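Local coordinates for mitogen-activated protein kinase, putative (Map kinase-like protein) (Leishmania major, PDB 3PG1) that probably binds ATP and transfers phosphate to serine and threonine side chains of target proteins, as a member of the MAP kinase family, at residues Pro23-Arg28 with Cys39-Ser44; His85-Ile91 with Val149-Val155; Ala201-Met206 with Phe303-Arg308. One frame throughout, in Å; residues are numbered along the deposited sequence.

The three contacts follow one another along the kinase domain, each closing before the next opens, and none touches another. Contact 1 pairs strands 25-33 and 36-42 at the edge of the five-stranded sheet of the N-terminal lobe. Contact 2 packs the loop between helix 70-85 and strand 96-100 against the end of helix 133-152; its centre lies about 27 Å from that of contact 1 and about 23 Å from that of contact 3. Contact 3 ties helix 202-205 to 303-308; its centre and that of contact 1 are about 43 Å apart. Contacts 1 and 3 thus each lie within one lobe, whereas contact 2 joins the N-terminal lobe to the helical C-terminal lobe.

Contact 1. Residues Pro23-Arg28 with Cys39-Ser44; sequences PYTVQR and CAGVDS
The guanidinium of R28 carries the methyl of A40 on one face: CB stands 3.6 Å above the plane, over its centre. CG of R28 sits between the backbone N and the carbonyl carbon (chi1 71°), which directs the extended chain across the neighbouring strand, over A40. The Y24 ring is met at its edge by V42 O and on one face, toward the rim, by P23 CG; D43 comes in obliquely, its CB 3.8 Å from Y24 CE1. Q27 OE1 reaches V42 CG2 at 3.3 Å.

Behind these side chains lies the antiparallel hairpin 25-33/36-42, which in protein kinases carries the glycine-rich loop. T25 and V42 form a hydrogen-bonded pair, with T25 N to V42 O at 3.1 Å. The register then slips by one in a classic beta bulge: A40 O accepts from Q27 N at 3.1 Å and from R28 N at 3.0 Å, the latter nearly straight at 174°. V26, opposite G41, turns to the other face, touching C39 and helix 7-19.

Y24 OH and the D43 carboxylate bind D96 and R95, at the start of strand 96-100 and just before it, while backbone bonds hold the two strands together.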
# COMPACT_ATOMS: atom_id res chain seq x y z
N PRO A 23 -19.97 -6.07 19.22
CA PRO A 23 -19.83 -4.82 19.99
C PRO A 23 -19.94 -3.54 19.15
O PRO A 23 -19.63 -2.45 19.65
CB PRO A 23 -18.44 -4.96 20.62
CG PRO A 23 -17.67 -5.78 19.64
CD PRO A 23 -18.66 -6.71 18.98
N TYR A 24 -20.40 -3.66 17.89
CA TYR A 24 -20.47 -2.57 16.93
C TYR A 24 -21.81 -1.91 16.72
O TYR A 24 -22.86 -2.51 16.92
CB TYR A 24 -19.84 -2.98 15.58
CG TYR A 24 -18.47 -3.59 15.73
CD1 TYR A 24 -17.36 -2.80 15.98
CD2 TYR A 24 -18.29 -4.97 15.69
CE1 TYR A 24 -16.10 -3.36 16.17
CE2 TYR A 24 -17.04 -5.55 15.87
CZ TYR A 24 -15.94 -4.74 16.12
OH TYR A 24 -14.70 -5.30 16.31
N THR A 25 -21.75 -0.64 16.30
CA THR A 25 -22.89 0.19 15.94
C THR A 25 -22.59 0.74 14.54
O THR A 25 -21.68 1.57 14.40
CB THR A 25 -23.13 1.30 17.00
OG1 THR A 25 -23.27 0.70 18.30
CG2 THR A 25 -24.35 2.16 16.69
N VAL A 26 -23.30 0.24 13.52
CA VAL A 26 -23.14 0.66 12.11
C VAL A 26 -23.79 2.04 11.95
O VAL A 26 -25.01 2.16 12.05
CB VAL A 26 -23.74 -0.38 11.12
CG1 VAL A 26 -23.39 -0.02 9.68
CG2 VAL A 26 -23.28 -1.79 11.44
N GLN A 27 -22.97 3.08 11.74
CA GLN A 27 -23.43 4.45 11.63
C GLN A 27 -23.80 4.88 10.22
O GLN A 27 -24.89 5.41 10.01
CB GLN A 27 -22.41 5.43 12.24
CG GLN A 27 -22.36 5.42 13.77
CD GLN A 27 -21.43 6.49 14.31
OE1 GLN A 27 -20.28 6.64 13.89
NE2 GLN A 27 -21.92 7.25 15.29
N ARG A 28 -22.88 4.68 9.25
CA ARG A 28 -23.11 5.10 7.86
C ARG A 28 -22.46 4.18 6.83
O ARG A 28 -21.56 3.40 7.16
CB ARG A 28 -22.67 6.57 7.66
CG ARG A 28 -21.15 6.76 7.70
CD ARG A 28 -20.74 8.18 7.99
NE ARG A 28 -19.39 8.22 8.55
CZ ARG A 28 -18.27 8.27 7.84
NH1 ARG A 28 -18.32 8.32 6.51
NH2 ARG A 28 -17.09 8.29 8.45
N CYS A 39 -18.78 -0.27 5.59
CA CYS A 39 -19.60 0.64 6.37
C CYS A 39 -18.78 1.23 7.50
O CYS A 39 -17.98 0.53 8.11
CB CYS A 39 -20.84 -0.07 6.91
SG CYS A 39 -22.19 -0.20 5.71
N ALA A 40 -18.99 2.52 7.78
CA ALA A 40 -18.32 3.17 8.90
C ALA A 40 -19.19 2.98 10.15
O ALA A 40 -20.38 3.34 10.15
CB ALA A 40 -18.11 4.65 8.60
N GLY A 41 -18.61 2.36 11.16
CA GLY A 41 -19.26 2.09 12.43
C GLY A 41 -18.42 2.55 13.61
O GLY A 41 -17.46 3.31 13.42
N VAL A 42 -18.79 2.11 14.82
CA VAL A 42 -18.09 2.45 16.06
C VAL A 42 -17.98 1.18 16.94
O VAL A 42 -18.95 0.41 17.00
CB VAL A 42 -18.81 3.63 16.78
CG1 VAL A 42 -18.47 3.72 18.26
CG2 VAL A 42 -18.50 4.97 16.11
N ASP A 43 -16.82 0.96 17.60
CA ASP A 43 -16.67 -0.18 18.52
C ASP A 43 -17.33 0.15 19.91
O ASP A 43 -17.88 1.24 20.08
CB ASP A 43 -15.20 -0.64 18.62
CG ASP A 43 -14.23 0.27 19.38
OD1 ASP A 43 -14.58 1.44 19.63
OD2 ASP A 43 -13.11 -0.19 19.69
N SER A 44 -17.30 -0.78 20.87
CA SER A 44 -17.92 -0.57 22.19
C SER A 44 -17.25 0.54 23.06
O SER A 44 -17.79 0.90 24.11
CB SER A 44 -18.04 -1.88 22.96
OG SER A 44 -16.77 -2.43 23.30

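Contact 2. Residues His85-Ile91 with Val149-Val155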
# COMPACT_ATOMS: atom_id res chain seq x y z
N HIS A 85 -0.73 -10.86 9.60
CA HIS A 85 0.69 -11.17 9.76
C HIS A 85 1.47 -10.09 10.54
O HIS A 85 2.43 -10.41 11.24
CB HIS A 85 1.32 -11.40 8.38
CG HIS A 85 2.72 -11.91 8.44
ND1 HIS A 85 3.00 -13.23 8.79
CD2 HIS A 85 3.89 -11.26 8.24
CE1 HIS A 85 4.32 -13.32 8.81
NE2 HIS A 85 4.90 -12.17 8.48
N PHE A 86 1.10 -8.82 10.39
CA PHE A 86 1.81 -7.69 11.04
C PHE A 86 1.10 -7.22 12.30
O PHE A 86 -0.11 -7.28 12.37
CB PHE A 86 1.93 -6.52 10.05
CG PHE A 86 2.74 -6.93 8.84
CD1 PHE A 86 4.13 -6.94 8.88
CD2 PHE A 86 2.10 -7.42 7.69
CE1 PHE A 86 4.87 -7.40 7.80
CE2 PHE A 86 2.85 -7.88 6.61
CZ PHE A 86 4.22 -7.85 6.65
N HIS A 87 1.87 -6.68 13.26
CA HIS A 87 1.38 -6.09 14.50
C HIS A 87 2.32 -4.96 14.76
O HIS A 87 3.21 -5.06 15.61
CB HIS A 87 1.42 -7.13 15.65
CG HIS A 87 0.62 -8.35 15.34
ND1 HIS A 87 1.21 -9.47 14.77
CD2 HIS A 87 -0.72 -8.55 15.42
CE1 HIS A 87 0.22 -10.33 14.57
NE2 HIS A 87 -0.96 -9.82 14.96
N HIS A 88 2.21 -3.92 13.93
CA HIS A 88 3.13 -2.81 13.99
C HIS A 88 2.37 -1.49 13.85
O HIS A 88 1.46 -1.43 13.04
CB HIS A 88 4.20 -2.96 12.88
CG HIS A 88 5.33 -1.99 12.99
ND1 HIS A 88 5.21 -0.69 12.52
CD2 HIS A 88 6.57 -2.16 13.48
CE1 HIS A 88 6.37 -0.10 12.76
NE2 HIS A 88 7.22 -0.94 13.34
N PRO A 89 2.76 -0.42 14.59
CA PRO A 89 2.02 0.85 14.49
C PRO A 89 1.90 1.48 13.10
O PRO A 89 1.00 2.27 12.88
CB PRO A 89 2.77 1.80 15.46
CG PRO A 89 3.61 0.95 16.32
CD PRO A 89 3.88 -0.32 15.56
N ASN A 90 2.83 1.20 12.20
CA ASN A 90 2.84 1.83 10.87
C ASN A 90 2.19 1.02 9.80
O ASN A 90 2.15 1.47 8.65
CB ASN A 90 4.26 2.16 10.46
CG ASN A 90 4.89 3.21 11.32
OD1 ASN A 90 5.99 3.03 11.82
ND2 ASN A 90 4.21 4.33 11.51
N ILE A 91 1.67 -0.17 10.15
CA ILE A 91 1.02 -1.10 9.23
C ILE A 91 -0.42 -1.28 9.69
O ILE A 91 -0.65 -1.68 10.84
CB ILE A 91 1.77 -2.46 9.15
CG1 ILE A 91 3.29 -2.31 8.71
CG2 ILE A 91 1.00 -3.47 8.23
CD1 ILE A 91 3.49 -1.68 7.37
N VAL A 149 9.25 -2.62 7.65
CA VAL A 149 8.56 -3.72 8.33
C VAL A 149 8.00 -4.70 7.27
O VAL A 149 8.19 -5.91 7.39
CB VAL A 149 7.47 -3.19 9.34
CG1 VAL A 149 6.67 -4.36 9.95
CG2 VAL A 149 8.14 -2.37 10.44
N LEU A 150 7.35 -4.18 6.24
CA LEU A 150 6.85 -5.06 5.18
C LEU A 150 8.02 -5.82 4.53
O LEU A 150 8.01 -7.05 4.49
CB LEU A 150 6.12 -4.22 4.10
CG LEU A 150 4.81 -3.53 4.49
CD1 LEU A 150 4.30 -2.68 3.30
CD2 LEU A 150 3.74 -4.53 4.96
N HIS A 151 9.08 -5.10 4.15
CA HIS A 151 10.26 -5.67 3.45
C HIS A 151 10.98 -6.70 4.29
O HIS A 151 11.41 -7.73 3.74
CB HIS A 151 11.21 -4.56 3.00
CG HIS A 151 10.62 -3.64 1.96
ND1 HIS A 151 11.29 -2.48 1.57
CD2 HIS A 151 9.44 -3.71 1.30
CE1 HIS A 151 10.49 -1.89 0.69
NE2 HIS A 151 9.34 -2.57 0.54
N GLU A 152 11.04 -6.48 5.62
CA GLU A 152 11.70 -7.44 6.53
C GLU A 152 10.92 -8.77 6.57
O GLU A 152 11.52 -9.82 6.80
CB GLU A 152 11.93 -6.84 7.95
CG GLU A 152 12.99 -5.74 7.97
CD GLU A 152 14.37 -6.23 7.58
OE1 GLU A 152 14.89 -7.08 8.32
OE2 GLU A 152 14.85 -5.92 6.47
N ALA A 153 9.61 -8.74 6.29
CA ALA A 153 8.80 -9.96 6.20
C ALA A 153 8.71 -10.52 4.74
O ALA A 153 7.95 -11.46 4.51
CB ALA A 153 7.39 -9.69 6.72
N GLY A 154 9.49 -9.98 3.80
CA GLY A 154 9.47 -10.41 2.39
C GLY A 154 8.27 -9.91 1.60
O GLY A 154 7.94 -10.45 0.55
N VAL A 155 7.58 -8.88 2.11
CA VAL A 155 6.39 -8.37 1.44
C VAL A 155 6.72 -7.10 0.71
O VAL A 155 7.33 -6.18 1.28
CB VAL A 155 5.23 -8.23 2.49
CG1 VAL A 155 3.98 -7.55 1.89
CG2 VAL A 155 4.88 -9.61 3.04
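V149 and L150 press their methyl groups onto two rings of the 85-91 loop, and this is the tight part of the contact. V149 CG2 lies 3.5 Å from the centroid of the H88 ring and only 17° off its normal, a CH-pi contact; P89 CD covers the opposite face, so the imidazole is sandwiched, although H88 remains partly exposed. L150 CD2 makes a second CH-pi contact, 4.0 Å from the centroid of the F86 ring, whose other face is taken by H85 CD2. With CG anti to the carbonyl carbon (chi1 -61°), F86 runs toward the helix end, where its CE1 meets A153 CB at 3.6 Å. I91 CD1 closes the row against L150 CG at 3.7 Å, and F178, in the position of the DFG phenylalanine, touches both I91 and L150.

Packing is looser at the H85/V155 end. V155 CG2 comes to the F86 edge at 4.1 Å from CZ. The partly exposed H85 turns its ring edge to A153 CB, 3.9 Å from H85 NE2, and is tied to E335 O and, edge-to-face, to F337.

The helix ends here in a Schellman motif with G154 as its C-prime residue, while the 85-91 loop is the kinase alpha-C/beta-4 connection with its His-Pro-Asn sequence. The side-chain contacts between the segments are apolar or CH-pi. H88 ND1 accepts from N90 N at 3.1 Å; this bond, with V149 and P89 on the two faces, probably limits rotation of the H88 ring. Because ND1 is the acceptor, NE2 probably carries the proton if the ring is neutral.

Contact 3. Residues Ala201-Met206 with Phe303-Arg308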
# COMPACT_ATOMS: atom_id res chain seq x y z
N ALA A 201 7.95 2.67 -10.31
CA ALA A 201 9.39 2.63 -10.52
C ALA A 201 9.63 2.35 -12.00
O ALA A 201 8.79 1.69 -12.63
CB ALA A 201 9.98 1.51 -9.67
N PRO A 202 10.76 2.82 -12.57
CA PRO A 202 11.05 2.54 -14.01
C PRO A 202 10.95 1.07 -14.39
O PRO A 202 10.32 0.76 -15.40
CB PRO A 202 12.48 3.08 -14.18
CG PRO A 202 12.54 4.20 -13.17
CD PRO A 202 11.81 3.67 -11.98
N GLU A 203 11.43 0.15 -13.53
CA GLU A 203 11.29 -1.29 -13.80
C GLU A 203 9.83 -1.78 -13.85
O GLU A 203 9.56 -2.71 -14.59
CB GLU A 203 12.18 -2.16 -12.85
CG GLU A 203 11.86 -2.02 -11.35
CD GLU A 203 12.55 -0.92 -10.56
OE1 GLU A 203 12.71 -1.12 -9.33
OE2 GLU A 203 12.89 0.15 -11.13
N LEU A 204 8.87 -1.14 -13.11
CA LEU A 204 7.45 -1.56 -13.25
C LEU A 204 6.86 -0.95 -14.51
O LEU A 204 6.03 -1.59 -15.17
CB LEU A 204 6.59 -1.17 -12.03
CG LEU A 204 6.96 -1.88 -10.68
CD1 LEU A 204 6.04 -1.42 -9.61
CD2 LEU A 204 6.81 -3.43 -10.80
N VAL A 205 7.27 0.29 -14.86
CA VAL A 205 6.75 0.93 -16.10
C VAL A 205 7.22 0.04 -17.29
O VAL A 205 6.50 -0.11 -18.28
CB VAL A 205 7.27 2.41 -16.26
CG1 VAL A 205 6.88 3.00 -17.63
CG2 VAL A 205 6.79 3.31 -15.08
N MET A 206 8.46 -0.52 -17.18
CA MET A 206 9.02 -1.40 -18.22
C MET A 206 8.64 -2.87 -18.03
O MET A 206 9.22 -3.76 -18.67
CB MET A 206 10.52 -1.18 -18.35
CG MET A 206 10.89 0.27 -18.71
SD MET A 206 12.65 0.47 -19.02
CE MET A 206 13.34 0.13 -17.36
N PHE A 303 17.21 5.59 -11.15
CA PHE A 303 16.49 4.89 -12.22
C PHE A 303 16.72 3.38 -12.10
O PHE A 303 15.79 2.57 -12.19
CB PHE A 303 17.01 5.38 -13.59
CG PHE A 303 16.20 4.90 -14.76
CD1 PHE A 303 15.18 5.68 -15.30
CD2 PHE A 303 16.42 3.64 -15.31
CE1 PHE A 303 14.43 5.23 -16.39
CE2 PHE A 303 15.65 3.17 -16.39
CZ PHE A 303 14.68 3.99 -16.95
N ASN A 304 17.96 2.99 -11.87
CA ASN A 304 18.30 1.58 -11.78
C ASN A 304 18.16 1.10 -10.32
O ASN A 304 18.90 1.59 -9.46
CB ASN A 304 19.75 1.37 -12.30
CG ASN A 304 20.25 -0.06 -12.21
OD1 ASN A 304 19.56 -0.93 -11.71
ND2 ASN A 304 21.45 -0.35 -12.76
N PRO A 305 17.27 0.09 -10.03
CA PRO A 305 17.13 -0.41 -8.64
C PRO A 305 18.41 -0.97 -8.02
O PRO A 305 18.57 -0.92 -6.79
CB PRO A 305 16.08 -1.53 -8.77
CG PRO A 305 16.16 -1.93 -10.17
CD PRO A 305 16.36 -0.65 -10.93
N GLN A 306 19.36 -1.46 -8.84
CA GLN A 306 20.64 -1.97 -8.30
C GLN A 306 21.42 -0.86 -7.54
O GLN A 306 22.23 -1.22 -6.71
CB GLN A 306 21.56 -2.46 -9.44
CG GLN A 306 20.87 -3.55 -10.26
CD GLN A 306 21.60 -3.96 -11.48
OE1 GLN A 306 22.22 -3.15 -12.20
NE2 GLN A 306 21.50 -5.24 -11.80
N ARG A 307 21.18 0.45 -7.84
CA ARG A 307 21.89 1.58 -7.19
C ARG A 307 20.96 2.36 -6.27
O ARG A 307 21.37 3.40 -5.75
CB ARG A 307 22.36 2.62 -8.27
CG ARG A 307 23.42 2.16 -9.22
CD ARG A 307 23.80 3.23 -10.25
NE ARG A 307 23.73 2.64 -11.60
CZ ARG A 307 24.73 1.99 -12.20
NH1 ARG A 307 25.92 1.93 -11.63
NH2 ARG A 307 24.54 1.43 -13.38
N ARG A 308 19.69 1.94 -6.17
CA ARG A 308 18.65 2.62 -5.38
C ARG A 308 18.83 2.33 -3.87
O ARG A 308 19.09 1.19 -3.44
CB ARG A 308 17.24 2.26 -5.89
CG ARG A 308 16.14 3.26 -5.40
CD ARG A 308 14.76 2.89 -5.99
NE ARG A 308 14.84 2.84 -7.47
CZ ARG A 308 14.21 1.96 -8.25
NH1 ARG A 308 13.36 1.09 -7.72
NH2 ARG A 308 14.37 2.00 -9.57
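P202 and F303 bring the backbones closest, 6.2 Å between CA atoms, where the short helix 202-205, with A201 at its N-cap, faces a loop containing the 3-10 segment 305-307. A201-P202-E203 is the Ala-Pro-Glu motif that ends the kinase activation segment, and E203 pairs with R308, the arginine that characteristically partners this glutamate in kinases.

The ion pair is bidentate and end-on, each carboxylate oxygen using its syn lone pair. Carboxylate and guanidinium are nearly coplanar, 23° apart. Bends in both chains bring the ends together: E203 turns at chi2 and R308 at chi3. The guanidinium is gripped further by L214 O at NH1, E302 O at NE and, weakly, F303 O at NH2, so all three nitrogens have partners. P305 CA lies over one face of the guanidinium, near its centre, and P305 CB stands 3.4 Å from E203 OE1. Buried among these groups, the pair probably keeps both charges.

An apolar patch adjoins the salt bridge. P202 CB sits over the centre of the F303 ring, a CH-pi contact 3.6 Å from the centroid, and M206 CE approaches obliquely, 3.9 Å from F303 CE2. Helix 214-229 packs alongside, W218 against A201 and P202, while I246 and V247 of helix 239-250 touch F303.

The two bonds of the ion pair differ in direction, not length: R308 NH1 reaches E203 OE1 at 2.8 Å with the oxygen tilted 17° out of the guanidinium plane, whereas R308 NH2 reaches E203 OE2 at 2.8 Å within that plane and nearly straight, at 175°.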